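Local coordinates for protein actin depolymerization factor 2 (Plasmodium berghei, PDB 2XFA) that probably binds actin and promotes the severing or disassembly of actin filaments in the malaria parasite, at residues I33-I36 / I42-D45; C72-A77 / A112-L117; V46-M51 / I60-N65; F20-L23 / H27-K30. One frame throughout, in Å; residues are numbered along the deposited sequence.

Contact 4, at the loop between helix 14-24 and strand 31-37, comes first along the chain, followed by contacts 1, 3 and 2 in series. Contacts 1 and 3 share strand 41-48, with centres about 14 Å apart. Contacts 1 and 2, about 8 Å apart between centres, reach the neighbouring strands 31-37 and 73-81 of one mixed sheet, and Asp45 of strand 41-48 is salt-bridged to Arg73 across the intervening strand 31-37. The centres of contacts 2 and 4 are about 17 Å apart, yet Ile76 still packs on Phe20. The four contacts join the sheet to helices on both of its faces, including helix 104-118, which probably contributes to actin binding as in relatives.

Contact 1. Residues I33-I36 / I42-D45; sequences IYKI and IVVD
Tyr34, Lys35 and Ile36 pair with Val44, Val43 and Ile42 in an antiparallel beta ladder, the hairpin of strands 31-37 and 41-48 inside the central sheet. Lys35 and Val43 form the hydrogen-bonded pair: Lys35 N gives its hydrogen to Val43 O at 2.8 Å, and Val43 N returns one to Lys35 O at 2.7 Å, the latter almost straight at 170°. A third bond, from Asp45 N to Ile33 O at 2.7 Å, carries the ladder on. The Tyr34-Val44 and Ile36-Ile42 pairs are non-hydrogen-bonded, and CA-H...O contacts run beside them. Twist is marked, the two short strands making 138° with each other.

In the ADF/cofilin fold this sheet is covered by helices on both faces, and the residues suit that. On the face of helices 14-24 and 104-118, Ile36 CG1 touches Ile42 CG1 at 3.9 Å, branched aliphatic chains that fill space well in a strand. Ile42 CG2 lies against Tyr34 CB, while Tyr34 CE1 approaches Val44 CG2 obliquely. The Tyr34 hydroxyl is hydrogen-bonded to the carbonyl of Cys16, tying strand to helix.

On the other face Lys35 and Val43 run side by side, CG to CG1 3.7 Å apart. With CG set between its backbone N and carbonyl carbon (chi1 68°), the lysine chain lies across Asp45, CD on CB at 3.7 Å. Its ammonium NZ stays 4.4 Å from Asp45 OD1, too far for a salt bridge, whereas Asp45 OD2 pairs with Arg73.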
# COMPACT_ATOMS: atom_id res chain seq x y z
N ILE A 33 2.59 -5.28 -1.71
CA ILE A 33 2.00 -5.32 -0.38
C ILE A 33 3.10 -5.80 0.57
O ILE A 33 3.80 -6.75 0.26
CB ILE A 33 0.76 -6.25 -0.35
CG1 ILE A 33 -0.35 -5.66 -1.23
CG2 ILE A 33 0.22 -6.38 1.06
CD1 ILE A 33 -1.50 -6.55 -1.42
N TYR A 34 3.27 -5.11 1.69
CA TYR A 34 4.31 -5.43 2.67
C TYR A 34 3.65 -5.87 3.94
O TYR A 34 2.53 -5.44 4.23
CB TYR A 34 5.10 -4.17 3.04
CG TYR A 34 5.86 -3.54 1.92
CD1 TYR A 34 7.13 -3.98 1.58
CD2 TYR A 34 5.32 -2.48 1.21
CE1 TYR A 34 7.84 -3.39 0.57
CE2 TYR A 34 6.02 -1.89 0.19
CZ TYR A 34 7.28 -2.35 -0.13
OH TYR A 34 7.99 -1.77 -1.14
N LYS A 35 4.36 -6.65 4.76
CA LYS A 35 3.80 -7.02 6.03
C LYS A 35 4.90 -7.10 7.07
O LYS A 35 6.09 -7.12 6.74
CB LYS A 35 3.13 -8.39 5.93
CG LYS A 35 4.13 -9.50 5.71
CD LYS A 35 3.47 -10.81 5.30
CE LYS A 35 4.19 -11.99 5.95
NZ LYS A 35 4.56 -13.06 4.98
N ILE A 36 4.52 -7.13 8.33
CA ILE A 36 5.51 -7.38 9.38
C ILE A 36 5.56 -8.87 9.65
O ILE A 36 4.58 -9.47 10.08
CB ILE A 36 5.22 -6.58 10.65
CG1 ILE A 36 5.20 -5.09 10.30
CG2 ILE A 36 6.27 -6.89 11.72
CD1 ILE A 36 4.63 -4.18 11.37
N ILE A 42 9.88 -5.81 8.42
CA ILE A 42 8.90 -5.51 7.38
C ILE A 42 9.38 -6.21 6.12
O ILE A 42 10.54 -6.07 5.75
CB ILE A 42 8.71 -4.01 7.16
CG1 ILE A 42 8.21 -3.38 8.47
CG2 ILE A 42 7.75 -3.76 5.97
CD1 ILE A 42 7.83 -1.93 8.36
N VAL A 43 8.50 -7.00 5.51
CA VAL A 43 8.87 -7.80 4.34
C VAL A 43 7.83 -7.69 3.19
O VAL A 43 6.70 -7.27 3.42
CB VAL A 43 9.09 -9.27 4.74
CG1 VAL A 43 7.78 -9.93 5.07
CG2 VAL A 43 9.78 -10.03 3.64
N VAL A 44 8.23 -8.05 1.98
CA VAL A 44 7.34 -8.10 0.83
C VAL A 44 6.37 -9.29 0.95
O VAL A 44 6.79 -10.43 1.11
CB VAL A 44 8.13 -8.28 -0.47
CG1 VAL A 44 7.19 -8.51 -1.64
CG2 VAL A 44 9.00 -7.08 -0.71
N ASP A 45 5.08 -9.01 0.89
CA ASP A 45 4.08 -10.06 0.98
C ASP A 45 3.61 -10.48 -0.42
O ASP A 45 3.50 -11.66 -0.72
CB ASP A 45 2.91 -9.58 1.82
CG ASP A 45 1.75 -10.57 1.83
OD1 ASP A 45 2.00 -11.79 1.67
OD2 ASP A 45 0.59 -10.12 2.03

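Contact 2. Residues C72-A77 / A112-L117; sequences CRYIIA and ASKESL
Ser113 is the first residue of helix segment 112-117 to meet Tyr74, with its CB 3.5 Å from the phenol oxygen OH. Small enough to let the ring end come close, it turns its own hydroxyl back to the carbonyl of Leu109. Lys114 follows. Its backbone N lies 3.3 Å from Tyr74 OH, but at a poor angle; that hydroxyl is instead hydrogen-bonded to the carbonyl of Tyr110, one turn earlier. Lys114 CB then sits 4.0 Å from Tyr74 CE1, and the lysine chain, with CG anti to its backbone N (chi1 178°), leads off toward Ser127.

The tyrosine is thus a long flat bridge across a strand-helix gap of 10.5 Å between axes, with strand and helix running 28° apart. Helix 104-118 probably corresponds to the long actin-binding helix of ADF/cofilin proteins, and this contact packs it on the sheet. Leu117, the next inward-facing residue, slides past Tyr74 in the opposite direction. Its CD1 methyl presses obliquely on the ring, 3.4 Å from CD2 and 3.7 Å from CG, apolar carbon upon aromatic carbon in a buried layer that Phe96 also shares.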
# COMPACT_ATOMS: atom_id res chain seq x y z
N CYS A 72 -3.41 -6.16 9.29
CA CYS A 72 -2.83 -4.94 8.73
C CYS A 72 -1.82 -5.18 7.61
O CYS A 72 -1.08 -6.16 7.63
CB CYS A 72 -2.18 -4.14 9.85
SG CYS A 72 -3.30 -3.72 11.17
N ARG A 73 -1.82 -4.29 6.62
CA ARG A 73 -0.84 -4.29 5.55
C ARG A 73 -0.39 -2.87 5.17
O ARG A 73 -1.11 -1.92 5.39
CB ARG A 73 -1.39 -4.98 4.30
CG ARG A 73 -1.60 -6.51 4.44
CD ARG A 73 -0.29 -7.20 4.82
NE ARG A 73 -0.37 -8.67 4.75
CZ ARG A 73 -0.52 -9.46 5.80
NH1 ARG A 73 -0.62 -8.93 7.01
NH2 ARG A 73 -0.57 -10.79 5.65
N TYR A 74 0.79 -2.74 4.58
CA TYR A 74 1.16 -1.52 3.87
C TYR A 74 1.08 -1.85 2.40
O TYR A 74 1.56 -2.89 1.96
CB TYR A 74 2.59 -1.10 4.18
CG TYR A 74 2.90 -0.97 5.64
CD1 TYR A 74 2.21 -0.08 6.43
CD2 TYR A 74 3.89 -1.75 6.22
CE1 TYR A 74 2.51 0.06 7.77
CE2 TYR A 74 4.19 -1.62 7.56
CZ TYR A 74 3.50 -0.71 8.32
OH TYR A 74 3.79 -0.56 9.65
N ILE A 75 0.47 -0.98 1.64
CA ILE A 75 0.43 -1.19 0.21
C ILE A 75 1.04 0.03 -0.50
O ILE A 75 0.73 1.17 -0.18
CB ILE A 75 -1.04 -1.38 -0.26
CG1 ILE A 75 -1.71 -2.51 0.53
CG2 ILE A 75 -1.10 -1.65 -1.75
CD1 ILE A 75 -2.77 -1.99 1.49
N ILE A 76 1.94 -0.24 -1.44
CA ILE A 76 2.37 0.77 -2.38
C ILE A 76 1.80 0.42 -3.76
O ILE A 76 1.99 -0.70 -4.25
CB ILE A 76 3.91 0.88 -2.42
CG1 ILE A 76 4.44 1.29 -1.05
CG2 ILE A 76 4.34 1.92 -3.46
CD1 ILE A 76 5.94 1.29 -0.95
N ALA A 77 1.12 1.38 -4.39
CA ALA A 77 0.47 1.18 -5.68
C ALA A 77 0.78 2.32 -6.64
O ALA A 77 0.67 3.48 -6.28
CB ALA A 77 -1.01 1.08 -5.49
N ALA A 112 2.96 2.08 14.56
CA ALA A 112 4.18 2.62 15.15
C ALA A 112 5.38 2.40 14.25
O ALA A 112 6.40 3.03 14.44
CB ALA A 112 4.43 2.02 16.54
N SER A 113 5.23 1.52 13.26
CA SER A 113 6.30 1.15 12.33
C SER A 113 6.13 1.83 10.97
O SER A 113 7.07 1.87 10.17
CB SER A 113 6.28 -0.37 12.09
OG SER A 113 6.56 -1.11 13.28
N LYS A 114 4.93 2.32 10.70
CA LYS A 114 4.62 2.90 9.39
C LYS A 114 5.72 3.89 8.95
O LYS A 114 6.25 3.81 7.84
CB LYS A 114 3.25 3.57 9.46
CG LYS A 114 2.78 4.27 8.20
CD LYS A 114 1.41 4.91 8.47
CE LYS A 114 1.16 6.18 7.64
NZ LYS A 114 0.18 5.97 6.51
N GLU A 115 6.05 4.82 9.84
CA GLU A 115 7.09 5.84 9.56
C GLU A 115 8.43 5.25 9.12
O GLU A 115 9.13 5.82 8.26
CB GLU A 115 7.33 6.74 10.78
CG GLU A 115 6.09 7.43 11.35
CD GLU A 115 5.39 6.61 12.43
OE1 GLU A 115 5.67 6.83 13.64
OE2 GLU A 115 4.56 5.74 12.07
N SER A 116 8.82 4.15 9.74
CA SER A 116 10.08 3.48 9.44
C SER A 116 10.09 3.06 7.98
O SER A 116 11.11 3.09 7.33
CB SER A 116 10.27 2.25 10.33
OG SER A 116 10.22 2.60 11.71
N LEU A 117 8.93 2.66 7.47
CA LEU A 117 8.84 2.29 6.07
C LEU A 117 8.76 3.55 5.19
O LEU A 117 9.52 3.69 4.24
CB LEU A 117 7.61 1.41 5.84
CG LEU A 117 7.66 0.30 4.80
CD1 LEU A 117 6.23 -0.12 4.28
CD2 LEU A 117 8.60 0.66 3.68

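Contact 3. Residues V46-M51 / I60-N65; sequences VLEHDM and IMRIKN
Arg62 reaches from helix 56-65 to two carboxylates, Glu48 and Asp50, near the end of strand 41-48, and the three form a salt-bridge network at the protein surface. One link is both salt bridge and hydrogen bond: Arg62 NE donates to Glu48 OE1 at 3.3 Å, rather long but nearly straight at 167°. The oxygen lies in the guanidinium plane, at its edge, whereas the nitrogen arrives from well above the carboxylate plane. The two flat groups stand 83° apart, and the pairing is not the side-on, two-pronged kind. Arg62 NH2 is 3.6 Å from Glu48 OE2.

The other link is electrostatic, without a hydrogen bond: Asp50 OD2 lies 3.6 Å from Arg62 NH2, again at the guanidinium edge, with the planes 48° apart. Its second oxygen, OD1, accepts a hydrogen bond from the backbone N of Glu52, which holds the carboxylate in the turn. Asp50 is itself the centre of an inverse gamma turn, closed weakly by Met51 N on His49 O, 2.7 Å apart.

Shape explains the choice of residues. Arginine is long enough to cross between helix and strand, its chain bending about both the CB-CG and the CG-CD bonds, and its several N-H groups let it serve two acids at once.

Beneath this polar bridge Tyr31 of strand 31-37 packs against Glu48, Arg62 and Ile63, and Ile63 in turn faces Ile75 and Ala77 of strand 73-81, while helix 137-146 flanks helix 56-65 through Ile60 and Met61.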
# COMPACT_ATOMS: atom_id res chain seq x y z
N VAL A 46 3.34 -9.49 -1.27
CA VAL A 46 2.82 -9.73 -2.61
C VAL A 46 3.40 -8.72 -3.58
O VAL A 46 3.59 -7.54 -3.22
CB VAL A 46 1.27 -9.56 -2.65
CG1 VAL A 46 0.74 -9.71 -4.07
CG2 VAL A 46 0.58 -10.51 -1.70
N LEU A 47 3.66 -9.18 -4.80
CA LEU A 47 4.09 -8.32 -5.89
C LEU A 47 3.21 -8.56 -7.10
O LEU A 47 3.08 -9.70 -7.55
CB LEU A 47 5.53 -8.65 -6.29
CG LEU A 47 6.65 -8.14 -5.40
CD1 LEU A 47 7.96 -8.81 -5.75
CD2 LEU A 47 6.78 -6.65 -5.56
N GLU A 48 2.61 -7.51 -7.65
CA GLU A 48 1.92 -7.65 -8.92
C GLU A 48 2.83 -7.21 -10.05
O GLU A 48 3.11 -6.03 -10.20
CB GLU A 48 0.62 -6.84 -8.94
CG GLU A 48 -0.34 -7.21 -10.06
CD GLU A 48 -0.93 -8.60 -9.89
OE1 GLU A 48 -1.92 -8.75 -9.14
OE2 GLU A 48 -0.40 -9.55 -10.50
N HIS A 49 3.29 -8.19 -10.84
CA HIS A 49 4.19 -7.96 -11.96
C HIS A 49 3.47 -7.57 -13.26
O HIS A 49 4.11 -7.19 -14.24
CB HIS A 49 5.02 -9.21 -12.25
CG HIS A 49 5.93 -9.62 -11.13
ND1 HIS A 49 7.07 -8.92 -10.82
CD2 HIS A 49 5.87 -10.66 -10.27
CE1 HIS A 49 7.68 -9.51 -9.80
NE2 HIS A 49 6.97 -10.57 -9.45
N ASP A 50 2.15 -7.70 -13.27
CA ASP A 50 1.38 -7.44 -14.49
C ASP A 50 1.38 -5.96 -14.87
O ASP A 50 0.44 -5.23 -14.56
CB ASP A 50 -0.05 -7.94 -14.34
CG ASP A 50 -0.81 -7.96 -15.65
OD1 ASP A 50 -0.38 -7.28 -16.61
OD2 ASP A 50 -1.84 -8.66 -15.72
N MET A 51 2.44 -5.54 -15.54
CA MET A 51 2.57 -4.15 -15.98
C MET A 51 1.56 -3.83 -17.08
O MET A 51 1.52 -2.71 -17.60
CB MET A 51 4.01 -3.85 -16.42
CG MET A 51 4.72 -5.01 -17.13
SD MET A 51 6.43 -4.64 -17.61
CE MET A 51 6.92 -6.18 -18.40
N ILE A 60 -7.42 -1.56 -7.77
CA ILE A 60 -8.03 -1.52 -6.45
C ILE A 60 -8.70 -2.87 -6.13
O ILE A 60 -8.56 -3.39 -5.02
CB ILE A 60 -9.08 -0.39 -6.37
CG1 ILE A 60 -8.40 0.99 -6.45
CG2 ILE A 60 -9.93 -0.51 -5.12
CD1 ILE A 60 -9.38 2.11 -6.80
N MET A 61 -9.38 -3.46 -7.11
CA MET A 61 -9.99 -4.78 -6.93
C MET A 61 -8.93 -5.84 -6.63
O MET A 61 -9.09 -6.66 -5.71
CB MET A 61 -10.82 -5.15 -8.15
CG MET A 61 -11.48 -6.51 -8.06
SD MET A 61 -12.13 -6.97 -9.67
CE MET A 61 -10.65 -6.91 -10.67
N ARG A 62 -7.85 -5.83 -7.41
CA ARG A 62 -6.77 -6.80 -7.21
C ARG A 62 -6.11 -6.65 -5.85
O ARG A 62 -5.79 -7.63 -5.19
CB ARG A 62 -5.73 -6.64 -8.31
CG ARG A 62 -6.28 -6.87 -9.71
CD ARG A 62 -6.10 -8.29 -10.15
NE ARG A 62 -4.78 -8.51 -10.73
CZ ARG A 62 -4.56 -8.63 -12.04
NH1 ARG A 62 -5.56 -8.54 -12.91
NH2 ARG A 62 -3.32 -8.83 -12.47
N ILE A 63 -5.88 -5.41 -5.42
CA ILE A 63 -5.30 -5.19 -4.11
C ILE A 63 -6.22 -5.71 -3.04
O ILE A 63 -5.78 -6.37 -2.12
CB ILE A 63 -5.04 -3.70 -3.83
CG1 ILE A 63 -4.00 -3.16 -4.80
CG2 ILE A 63 -4.56 -3.51 -2.42
CD1 ILE A 63 -3.79 -1.65 -4.65
N LYS A 64 -7.51 -5.40 -3.18
CA LYS A 64 -8.49 -5.78 -2.17
C LYS A 64 -8.53 -7.29 -1.98
O LYS A 64 -8.64 -7.79 -0.86
CB LYS A 64 -9.86 -5.25 -2.56
CG LYS A 64 -10.97 -5.63 -1.58
CD LYS A 64 -12.10 -6.36 -2.28
CE LYS A 64 -13.09 -6.94 -1.27
NZ LYS A 64 -14.22 -7.66 -1.94
N ASN A 65 -8.41 -8.03 -3.07
CA ASN A 65 -8.49 -9.49 -2.97
C ASN A 65 -7.31 -10.07 -2.21
O ASN A 65 -7.35 -11.21 -1.80
CB ASN A 65 -8.62 -10.11 -4.36
CG ASN A 65 -9.98 -9.88 -4.96
OD1 ASN A 65 -10.98 -9.79 -4.24
ND2 ASN A 65 -10.04 -9.77 -6.29

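Contact 4. Residues F20-L23 / H27-K30; sequences FNRL and HLNK
Leu23 and Asn29 form the close-packed part of this contact, where the loop after helix 14-24 folds back beside it. Leu23 CG lies 3.6 Å from Asn29 O, and the two CB atoms meet at 4.0 Å. Leucine suits a site that is buried, and CG anti to the backbone N (chi1 175°) sends its branch down along the loop. Asn29 is buried too, but its ND2 is hydrogen-bonded to Glu19 OE1, a helix residue, which ties the loop to the helix. The backbone bond from Leu28 N to Arg22 O, 2.9 Å and 165°, clamps the turn. The reversal comes from His27, the first residue to leave helical angles, with phi at 49°.

The solvent side is looser. His27 is exposed; its ring lies obliquely by Leu23 O, CD2 3.9 Å from it. Leu28 lays its aliphatic chain on Arg22: CB sits over one face of the guanidinium, offset toward the rim, and CD1 comes to 3.3 Å from NH1, leaving the partly exposed Leu28 packed against the flat cation at the surface.

Inward, Phe20 and Leu23 pack on Ile76 of strand 73-81, and Leu23 also touches Ile32 of strand 31-37, which starts directly after Lys30.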
# COMPACT_ATOMS: atom_id res chain seq x y z
N PHE A 20 10.26 -1.53 -4.31
CA PHE A 20 9.71 -0.19 -4.52
C PHE A 20 10.45 0.53 -5.65
O PHE A 20 9.85 1.17 -6.51
CB PHE A 20 9.77 0.65 -3.26
CG PHE A 20 9.41 2.10 -3.50
CD1 PHE A 20 8.09 2.46 -3.72
CD2 PHE A 20 10.38 3.07 -3.57
CE1 PHE A 20 7.75 3.79 -3.96
CE2 PHE A 20 10.05 4.40 -3.82
CZ PHE A 20 8.74 4.76 -4.02
N ASN A 21 11.77 0.43 -5.65
CA ASN A 21 12.53 1.07 -6.72
C ASN A 21 12.23 0.45 -8.09
O ASN A 21 12.11 1.15 -9.08
CB ASN A 21 14.03 1.08 -6.41
CG ASN A 21 14.41 2.12 -5.35
OD1 ASN A 21 15.37 1.94 -4.60
ND2 ASN A 21 13.65 3.21 -5.28
N ARG A 22 12.06 -0.87 -8.13
CA ARG A 22 11.63 -1.53 -9.36
C ARG A 22 10.25 -1.03 -9.82
O ARG A 22 9.97 -0.97 -11.01
CB ARG A 22 11.65 -3.05 -9.20
CG ARG A 22 13.04 -3.66 -9.34
CD ARG A 22 13.11 -5.10 -8.84
NE ARG A 22 12.22 -6.00 -9.57
CZ ARG A 22 12.46 -6.45 -10.80
NH1 ARG A 22 13.55 -6.05 -11.45
NH2 ARG A 22 11.60 -7.27 -11.40
N LEU A 23 9.39 -0.68 -8.86
CA LEU A 23 8.06 -0.12 -9.14
C LEU A 23 8.14 1.32 -9.64
O LEU A 23 7.54 1.67 -10.65
CB LEU A 23 7.19 -0.14 -7.87
CG LEU A 23 5.80 0.51 -7.96
CD1 LEU A 23 4.80 -0.17 -7.01
CD2 LEU A 23 5.88 1.99 -7.66
N HIS A 27 9.33 0.39 -13.26
CA HIS A 27 7.93 0.11 -13.59
C HIS A 27 7.63 -1.36 -13.81
O HIS A 27 6.74 -1.71 -14.59
CB HIS A 27 7.51 0.91 -14.82
CG HIS A 27 7.47 2.39 -14.60
ND1 HIS A 27 8.52 3.22 -14.91
CD2 HIS A 27 6.51 3.19 -14.07
CE1 HIS A 27 8.21 4.47 -14.59
NE2 HIS A 27 6.99 4.47 -14.08
N LEU A 28 8.36 -2.23 -13.12
CA LEU A 28 8.20 -3.67 -13.29
C LEU A 28 7.16 -4.25 -12.32
O LEU A 28 6.77 -5.41 -12.44
CB LEU A 28 9.54 -4.40 -13.16
CG LEU A 28 10.59 -4.06 -14.24
CD1 LEU A 28 11.93 -4.74 -13.97
CD2 LEU A 28 10.08 -4.41 -15.64
N ASN A 29 6.74 -3.43 -11.36
CA ASN A 29 5.71 -3.83 -10.41
C ASN A 29 4.57 -2.84 -10.49
O ASN A 29 4.81 -1.64 -10.61
CB ASN A 29 6.25 -3.83 -8.98
CG ASN A 29 7.34 -4.87 -8.76
OD1 ASN A 29 7.27 -5.99 -9.28
ND2 ASN A 29 8.34 -4.51 -7.96
N LYS A 30 3.33 -3.31 -10.41
CA LYS A 30 2.20 -2.41 -10.35
C LYS A 30 1.81 -2.06 -8.91
O LYS A 30 1.34 -0.96 -8.65
CB LYS A 30 1.00 -3.00 -11.09
CG LYS A 30 0.12 -1.96 -11.75
CD LYS A 30 0.87 -1.29 -12.88
CE LYS A 30 0.10 -0.10 -13.43
NZ LYS A 30 0.89 0.64 -14.46